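Local structure of ABC-type phosphate transport system, periplasmic component (Lactobacillus brevis, 4ECF) at residues T98-T110 with F137-T149. The protein probably binds phosphate as the solute-binding component of a PstSACB-type ABC transporter that imports it across the cytoplasmic membrane. Numbering follows the deposited sequence. Where two conformers were deposited one is given.
With EDO (1,2-ethanediol), chain L.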
ATOM      1  N   THR A  98      -0.852 -20.251  -0.120  1.00 17.27           N
ATOM      2  CA  THR A  98      -0.369 -19.552   1.076  1.00 16.64           C
ATOM      3  C   THR A  98       0.872 -20.270   1.671  1.00 17.50           C
ATOM      4  O   THR A  98       1.859 -19.612   2.015  1.00 16.54           O
ATOM      5  CB  THR A  98      -1.476 -19.415   2.118  1.00 18.94           C
ATOM      6  OG1 THR A  98      -2.459 -18.494   1.644  1.00 18.79           O
ATOM      7  CG2 THR A  98      -0.939 -18.930   3.485  1.00 19.50           C
ATOM      8  N   ASN A  99       0.812 -21.586   1.787  1.00 18.71           N
ATOM      9  CA  ASN A  99       1.916 -22.321   2.397  1.00 18.58           C
ATOM     10  C   ASN A  99       3.198 -22.151   1.584  1.00 18.91           C
ATOM     11  O   ASN A  99       4.277 -21.975   2.165  1.00 18.66           O
ATOM     12  CB  ASN A  99       1.561 -23.806   2.555  1.00 18.74           C
ATOM     13  CG  ASN A  99       2.624 -24.589   3.300  1.00 29.64           C
ATOM     14  OD1 ASN A  99       3.268 -25.471   2.728  1.00 33.97           O
ATOM     15  ND2 ASN A  99       2.808 -24.270   4.585  1.00 39.30           N
ATOM     16  N   GLN A 100       3.101 -22.209   0.247  1.00 16.82           N
ATOM     17  CA  GLN A 100       4.267 -21.965  -0.597  1.00 16.16           C
ATOM     18  C   GLN A 100       4.809 -20.551  -0.428  1.00 16.40           C
ATOM     19  O   GLN A 100       6.011 -20.379  -0.350  1.00 16.91           O
ATOM     20  CB  GLN A 100       3.983 -22.219  -2.084  1.00 17.05           C
ATOM     21  CG  GLN A 100       3.683 -23.672  -2.433  1.00 17.58           C
ATOM     22  CD  GLN A 100       3.144 -23.847  -3.828  1.00 18.86           C
ATOM     23  OE1 GLN A 100       2.311 -23.051  -4.306  1.00 18.20           O
ATOM     24  NE2 GLN A 100       3.534 -24.976  -4.473  1.00 21.45           N
ATOM     25  N   LEU A 101       3.912 -19.551  -0.393  1.00 15.54           N
ATOM     26  CA  LEU A 101       4.335 -18.170  -0.221  1.00 15.63           C
ATOM     27  C   LEU A 101       5.098 -17.979   1.100  1.00 17.60           C
ATOM     28  O   LEU A 101       6.159 -17.313   1.147  1.00 15.73           O
ATOM     29  CB  LEU A 101       3.119 -17.254  -0.303  1.00 14.56           C
ATOM     30  CG  LEU A 101       3.445 -15.759  -0.214  1.00 15.57           C
ATOM     31  CD1 LEU A 101       4.128 -15.200  -1.472  1.00 18.83           C
ATOM     32  CD2 LEU A 101       2.175 -14.965   0.044  1.00 15.02           C
ATOM     33  N   ILE A 102       4.594 -18.586   2.168  1.00 17.00           N
ATOM     34  CA  ILE A 102       5.213 -18.462   3.488  1.00 17.61           C
ATOM     35  C   ILE A 102       6.585 -19.122   3.449  1.00 17.89           C
ATOM     36  O   ILE A 102       7.570 -18.563   3.890  1.00 18.87           O
ATOM     37  CB  ILE A 102       4.353 -19.081   4.571  1.00 18.35           C
ATOM     38  CG1 ILE A 102       3.143 -18.198   4.855  1.00 19.01           C
ATOM     39  CG2 ILE A 102       5.144 -19.266   5.870  1.00 18.15           C
ATOM     40  CD1 ILE A 102       2.025 -18.855   5.644  1.00 19.85           C
ATOM     41  N   LYS A 103       6.636 -20.308   2.870  1.00 16.71           N
ATOM     42  CA  LYS A 103       7.889 -21.060   2.796  1.00 18.18           C
ATOM     43  C   LYS A 103       8.903 -20.298   1.975  1.00 17.65           C
ATOM     44  O   LYS A 103      10.094 -20.396   2.250  1.00 17.73           O
ATOM     45  CB  LYS A 103       7.682 -22.477   2.261  1.00 20.06           C
ATOM     46  CG  LYS A 103       7.016 -23.408   3.278  1.00 21.01           C
ATOM     47  CD  LYS A 103       6.874 -24.799   2.675  1.00 27.32           C
ATOM     48  CE  LYS A 103       6.494 -25.833   3.700  1.00 36.41           C
ATOM     49  NZ  LYS A 103       6.527 -27.161   3.026  1.00 39.12           N
ATOM     50  N   ILE A 104       8.475 -19.599   0.930  1.00 16.40           N
ATOM     51  CA  ILE A 104       9.432 -18.783   0.158  1.00 16.28           C
ATOM     52  C   ILE A 104       9.974 -17.617   0.971  1.00 17.01           C
ATOM     53  O   ILE A 104      11.187 -17.395   1.020  1.00 19.25           O
ATOM     54  CB  ILE A 104       8.825 -18.340  -1.204  1.00 16.22           C
ATOM     55  CG1 ILE A 104       8.723 -19.586  -2.109  1.00 17.91           C
ATOM     56  CG2 ILE A 104       9.624 -17.182  -1.850  1.00 18.46           C
ATOM     57  CD1 ILE A 104       7.984 -19.399  -3.420  1.00 20.09           C
ATOM     58  N   PHE A 105       9.091 -16.856   1.594  1.00 15.80           N
ATOM     59  CA  PHE A 105       9.527 -15.662   2.344  1.00 17.05           C
ATOM     60  C   PHE A 105      10.292 -15.985   3.634  1.00 19.47           C
ATOM     61  O   PHE A 105      11.086 -15.160   4.090  1.00 22.69           O
ATOM     62  CB  PHE A 105       8.354 -14.697   2.565  1.00 18.51           C
ATOM     63  CG  PHE A 105       8.176 -13.722   1.421  1.00 17.36           C
ATOM     64  CD1 PHE A 105       8.884 -12.533   1.406  1.00 17.41           C
ATOM     65  CD2 PHE A 105       7.412 -14.042   0.311  1.00 18.56           C
ATOM     66  CE1 PHE A 105       8.758 -11.638   0.332  1.00 18.66           C
ATOM     67  CE2 PHE A 105       7.282 -13.171  -0.755  1.00 17.86           C
ATOM     68  CZ  PHE A 105       7.979 -11.969  -0.751  1.00 19.16           C
ATOM     69  N   THR A 106      10.070 -17.172   4.195  1.00 19.74           N
ATOM     70  CA  THR A 106      10.864 -17.620   5.332  1.00 19.77           C
ATOM     71  C   THR A 106      12.168 -18.288   4.958  1.00 20.11           C
ATOM     72  O   THR A 106      12.958 -18.659   5.866  1.00 22.07           O
ATOM     73  CB  THR A 106      10.062 -18.527   6.264  1.00 22.91           C
ATOM     74  OG1 THR A 106       9.709 -19.690   5.547  1.00 27.06           O
ATOM     75  CG2 THR A 106       8.832 -17.773   6.806  1.00 26.50           C
ATOM     76  N   GLY A 107      12.396 -18.560   3.668  1.00 19.45           N
ATOM     77  CA  GLY A 107      13.630 -19.212   3.227  1.00 21.23           C
ATOM     78  C   GLY A 107      13.632 -20.729   3.235  1.00 21.63           C
ATOM     79  O   GLY A 107      14.674 -21.354   3.035  1.00 24.76           O
ATOM     80  N   GLN A 108      12.498 -21.353   3.513  1.00 19.01           N
ATOM     81  CA  GLN A 108      12.403 -22.801   3.480  1.00 22.97           C
ATOM     82  C   GLN A 108      12.451 -23.381   2.066  1.00 22.72           C
ATOM     83  O   GLN A 108      12.910 -24.491   1.869  1.00 25.50           O
ATOM     84  CB  GLN A 108      11.107 -23.254   4.150  1.00 24.80           C
ATOM     85  CG  GLN A 108      11.064 -22.934   5.635  1.00 22.36           C
ATOM     86  CD  GLN A 108       9.719 -23.248   6.190  1.00 24.68           C
ATOM     87  OE1 GLN A 108       9.383 -24.422   6.353  1.00 26.48           O
ATOM     88  NE2 GLN A 108       8.908 -22.229   6.404  1.00 24.53           N
ATOM     89  N   ILE A 109      11.920 -22.642   1.100  1.00 21.09           N
ATOM     90  CA  ILE A 109      11.995 -22.970  -0.319  1.00 21.38           C
ATOM     91  C   ILE A 109      12.923 -21.939  -0.943  1.00 20.29           C
ATOM     92  O   ILE A 109      12.773 -20.729  -0.713  1.00 21.46           O
ATOM     93  CB  ILE A 109      10.615 -22.884  -0.980  1.00 21.86           C
ATOM     94  CG1 ILE A 109       9.760 -24.112  -0.585  1.00 24.37           C
ATOM     95  CG2 ILE A 109      10.735 -22.778  -2.503  1.00 19.25           C
ATOM     96  CD1 ILE A 109       8.295 -23.976  -0.983  1.00 22.85           C
ATOM     97  N   THR A 110      13.947 -22.408  -1.657  1.00 21.16           N
ATOM     98  CA  THR A 110      14.987 -21.483  -2.155  1.00 20.24           C
ATOM     99  C   THR A 110      15.166 -21.480  -3.687  1.00 20.14           C
ATOM    100  O   THR A 110      15.946 -20.708  -4.202  1.00 19.33           O
ATOM    101  CB  THR A 110      16.359 -21.807  -1.520  1.00 23.88           C
ATOM    102  OG1 THR A 110      16.717 -23.140  -1.852  1.00 26.46           O
ATOM    103  CG2 THR A 110      16.314 -21.613   0.022  1.00 28.00           C
ATOM    104  N   PHE A 137       1.363  -7.114   4.263  1.00 17.97           N
ATOM    105  CA  PHE A 137       1.718  -8.339   3.558  1.00 16.43           C
ATOM    106  C   PHE A 137       2.066  -9.444   4.577  1.00 16.90           C
ATOM    107  O   PHE A 137       1.567 -10.584   4.484  1.00 16.80           O
ATOM    108  CB  PHE A 137       2.868  -8.088   2.574  1.00 16.34           C
ATOM    109  CG  PHE A 137       3.257  -9.314   1.778  1.00 17.37           C
ATOM    110  CD1 PHE A 137       2.440  -9.774   0.763  1.00 19.14           C
ATOM    111  CD2 PHE A 137       4.445 -10.012   2.048  1.00 19.64           C
ATOM    112  CE1 PHE A 137       2.796 -10.881  -0.007  1.00 19.48           C
ATOM    113  CE2 PHE A 137       4.788 -11.139   1.295  1.00 20.44           C
ATOM    114  CZ  PHE A 137       3.974 -11.560   0.270  1.00 18.92           C
ATOM    115  N   GLU A 138       2.830  -9.083   5.601  1.00 17.35           N
ATOM    116  CA  GLU A 138       3.186 -10.084   6.647  1.00 17.05           C
ATOM    117  C   GLU A 138       1.952 -10.578   7.397  1.00 19.99           C
ATOM    118  O   GLU A 138       1.793 -11.781   7.627  1.00 20.11           O
ATOM    119  CB  GLU A 138       4.306  -9.534   7.575  1.00 22.40           C
ATOM    120  CG  GLU A 138       5.623  -9.318   6.782  1.00 22.69           C
ATOM    121  CD  GLU A 138       6.908  -9.081   7.584  1.00 33.46           C
ATOM    122  OE1 GLU A 138       6.821  -8.628   8.736  1.00 33.21           O
ATOM    123  OE2 GLU A 138       8.020  -9.294   7.029  1.00 38.30           O
ATOM    124  N   GLN A 139       1.057  -9.641   7.759  1.00 17.52           N
ATOM    125  CA  GLN A 139      -0.104 -10.004   8.520  1.00 20.09           C
ATOM    126  C   GLN A 139      -1.112 -10.837   7.689  1.00 19.89           C
ATOM    127  O   GLN A 139      -1.589 -11.865   8.152  1.00 21.51           O
ATOM    128  CB  GLN A 139      -0.764  -8.769   9.112  1.00 22.54           C
ATOM    129  CG  GLN A 139      -2.048  -9.080   9.867  1.00 24.26           C
ATOM    130  CD  GLN A 139      -2.501  -7.924  10.757  1.00 27.03           C
ATOM    131  OE1 GLN A 139      -2.015  -6.784  10.629  1.00 27.87           O
ATOM    132  NE2 GLN A 139      -3.421  -8.219  11.678  1.00 28.48           N
ATOM    133  N   PHE A 140      -1.466 -10.360   6.488  1.00 18.19           N
ATOM    134  CA  PHE A 140      -2.567 -10.947   5.742  1.00 18.47           C
ATOM    135  C   PHE A 140      -2.175 -11.868   4.595  1.00 17.77           C
ATOM    136  O   PHE A 140      -3.017 -12.644   4.094  1.00 20.13           O
ATOM    137  CB  PHE A 140      -3.507  -9.818   5.260  1.00 18.96           C
ATOM    138  CG  PHE A 140      -4.105  -9.027   6.388  1.00 20.17           C
ATOM    139  CD1 PHE A 140      -5.100  -9.586   7.166  1.00 22.94           C
ATOM    140  CD2 PHE A 140      -3.672  -7.745   6.680  1.00 19.62           C
ATOM    141  CE1 PHE A 140      -5.628  -8.897   8.235  1.00 26.07           C
ATOM    142  CE2 PHE A 140      -4.191  -7.042   7.757  1.00 23.37           C
ATOM    143  CZ  PHE A 140      -5.170  -7.621   8.532  1.00 25.14           C
ATOM    144  N   GLY A 141      -0.913 -11.795   4.189  1.00 16.24           N
ATOM    145  CA  GLY A 141      -0.282 -12.688   3.207  1.00 15.84           C
ATOM    146  C   GLY A 141       0.505 -13.860   3.797  1.00 16.64           C
ATOM    147  O   GLY A 141       0.361 -15.007   3.356  1.00 18.64           O
ATOM    148  N   LEU A 142       1.286 -13.543   4.819  1.00 16.72           N
ATOM    149  CA  LEU A 142       2.211 -14.508   5.455  1.00 17.44           C
ATOM    150  C   LEU A 142       1.746 -15.054   6.826  1.00 16.66           C
ATOM    151  O   LEU A 142       2.553 -15.667   7.547  1.00 18.35           O
ATOM    152  CB  LEU A 142       3.619 -13.920   5.544  1.00 18.57           C
ATOM    153  CG  LEU A 142       4.276 -13.375   4.267  1.00 19.06           C
ATOM    154  CD1 LEU A 142       5.711 -12.903   4.582  1.00 19.23           C
ATOM    155  CD2 LEU A 142       4.353 -14.414   3.178  1.00 16.49           C
ATOM    156  N   ALA A 143       0.492 -14.836   7.212  1.00 19.53           N
ATOM    157  CA  ALA A 143      -0.016 -15.347   8.505  1.00 22.97           C
ATOM    158  C   ALA A 143       0.911 -14.987   9.685  1.00 21.42           C
ATOM    159  O   ALA A 143       1.190 -15.793  10.573  1.00 22.87           O
ATOM    160  CB  ALA A 143      -0.301 -16.848   8.453  1.00 22.59           C
ATOM    161  N   ASN A 144       1.390 -13.740   9.658  1.00 21.07           N
ATOM    162  CA  ASN A 144       2.285 -13.183  10.667  1.00 21.40           C
ATOM    163  C   ASN A 144       3.692 -13.802  10.747  1.00 22.67           C
ATOM    164  O   ASN A 144       4.410 -13.533  11.696  1.00 27.43           O
ATOM    165  CB  ASN A 144       1.609 -13.148  12.053  1.00 23.57           C
ATOM    166  CG  ASN A 144       0.364 -12.293  12.069  1.00 25.85           C
ATOM    167  OD1 ASN A 144      -0.721 -12.753  12.429  1.00 35.85           O
ATOM    168  ND2 ASN A 144       0.515 -11.053  11.689  1.00 22.55           N
ATOM    169  N   HIS A 145       4.094 -14.586   9.755  1.00 19.85           N
ATOM    170  CA  HIS A 145       5.492 -14.978   9.635  1.00 19.61           C
ATOM    171  C   HIS A 145       6.363 -13.783   9.277  1.00 21.76           C
ATOM    172  O   HIS A 145       5.976 -12.909   8.503  1.00 24.13           O
ATOM    173  CB  HIS A 145       5.656 -16.079   8.616  1.00 20.94           C
ATOM    174  CG  HIS A 145       5.140 -17.404   9.075  1.00 21.61           C
ATOM    175  ND1 HIS A 145       5.951 -18.344   9.629  1.00 23.99           N
ATOM    176  CD2 HIS A 145       3.844 -17.921   9.132  1.00 23.49           C
ATOM    177  CE1 HIS A 145       5.207 -19.428   9.962  1.00 23.87           C
ATOM    178  NE2 HIS A 145       3.928 -19.170   9.684  1.00 24.29           N
ATOM    179  N   ARG A 146       7.538 -13.729   9.886  1.00 27.26           N
ATOM    180  CA  ARG A 146       8.592 -12.746   9.561  1.00 32.99           C
ATOM    181  C   ARG A 146       9.386 -13.215   8.369  1.00 33.64           C
ATOM    182  O   ARG A 146       9.666 -14.414   8.233  1.00 34.81           O
ATOM    183  CB  ARG A 146       9.586 -12.611  10.721  1.00 37.33           C
ATOM    184  CG  ARG A 146       8.987 -12.036  12.001  1.00 51.36           C
ATOM    185  CD  ARG A 146       8.565 -10.584  11.838  1.00 62.77           C
ATOM    186  NE  ARG A 146       7.253 -10.472  11.199  1.00 68.74           N
ATOM    187  CZ  ARG A 146       6.088 -10.369  11.841  1.00 59.44           C
ATOM    188  NH1 ARG A 146       6.008 -10.338  13.172  1.00 61.17           N
ATOM    189  NH2 ARG A 146       4.983 -10.294  11.129  1.00 56.03           N
ATOM    190  N   SER A 147       9.756 -12.279   7.490  1.00 32.71           N
ATOM    191  CA  SER A 147      10.550 -12.598   6.325  0.50 33.89           C
ATOM    192  C   SER A 147      11.983 -12.943   6.735  1.00 36.27           C
ATOM    193  O   SER A 147      12.503 -12.383   7.709  1.00 49.26           O
ATOM    194  CB  SER A 147      10.528 -11.395   5.369  0.50 33.72           C
ATOM    195  OG  SER A 147       9.189 -11.064   5.048  0.50 29.92           O
ATOM    196  N   LYS A 148      12.579 -13.863   6.001  1.00 33.14           N
ATOM    197  CA  LYS A 148      14.001 -14.072   5.961  1.00 33.45           C
ATOM    198  C   LYS A 148      14.686 -12.716   5.611  1.00 30.15           C
ATOM    199  O   LYS A 148      14.181 -11.976   4.799  1.00 24.70           O
ATOM    200  CB  LYS A 148      14.258 -15.101   4.843  1.00 30.67           C
ATOM    201  CG  LYS A 148      15.722 -15.495   4.600  1.00 37.14           C
ATOM    202  CD  LYS A 148      15.836 -16.397   3.370  1.00 33.86           C
ATOM    203  CE  LYS A 148      17.245 -16.531   2.797  1.00 43.09           C
ATOM    204  NZ  LYS A 148      17.289 -17.561   1.696  1.00 33.73           N
ATOM    205  N   THR A 149      15.825 -12.407   6.234  1.00 35.17           N
ATOM    206  CA  THR A 149      16.669 -11.255   5.858  1.00 32.44           C
ATOM    207  C   THR A 149      17.002 -11.266   4.351  1.00 35.44           C
ATOM    208  O   THR A 149      17.503 -12.277   3.832  1.00 33.59           O
ATOM    209  CB  THR A 149      17.981 -11.288   6.688  1.00 39.37           C
ATOM    210  OG1 THR A 149      17.635 -11.169   8.072  1.00 38.50           O
ATOM    211  CG2 THR A 149      18.954 -10.148   6.292  1.00 38.18           C
TER
HETATM  212  C1  EDO L 310      -2.452 -15.729   5.318  1.00 36.34           C
HETATM  213  O1  EDO L 310      -2.181 -14.633   6.231  1.00 31.46           O
HETATM  214  C2  EDO L 310      -3.656 -16.559   5.779  1.00 43.97           C
HETATM  215  O2  EDO L 310      -3.285 -17.853   6.293  1.00 51.30           O
HETATM  216  O   HOH W   1      -1.551 -15.837   1.492  1.00 20.72           O
HETATM  217  O   HOH W   2      17.060 -19.959   3.034  1.00 28.87           O
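Phe137 drives its ring edge into one face of Phe105, a T-shaped aromatic pair that ties helix 98-105 to the end of helix 132-140 and the chain leaving it, in the periplasmic binding protein fold of a PstS-family receptor. The ring planes stand at 66°, and Phe137 CE2 sits 3.8 Å from Phe105 CE2, over the middle of that ring. Phe137 reaches there because CG is trans to its backbone N (chi1 -178°). Behind the pair, Tyr172 stacks on Phe137, while Ile170 and Asn126 touch Phe105, so the two aromatics line the sheet side of the joint. Leu142 packs against helix 98-105 with its two methyls: CD1 meets CB of Phe105 at 3.8 Å, and CD2 lies against CG of Leu101. Replacing Phe105 with alanine would probably leave the edge of Phe137 without its aromatic face and open a gap where the ring lay. Toward the surface, a type I' turn from Leu142 to His145 brings the imidazole across Ile102, whose CG2 makes a CH-pi contact 3.7 Å from the centroid of the His145 ring, almost on its normal. Helix 98-105 ends in a Schellman motif at Gly107, and the extended Lys148 side chain runs past it, CD packing on the glycine CA; one water links Lys148 NZ to Gly107 O. At the other end, a water bridges Thr98 OG1 and Gly141 O. The single direct hydrogen bond across the joint is between backbones: Lys148 N donates to Phe105 O at 2.8 Å, nearly straight at 164° and in the carbonyl plane.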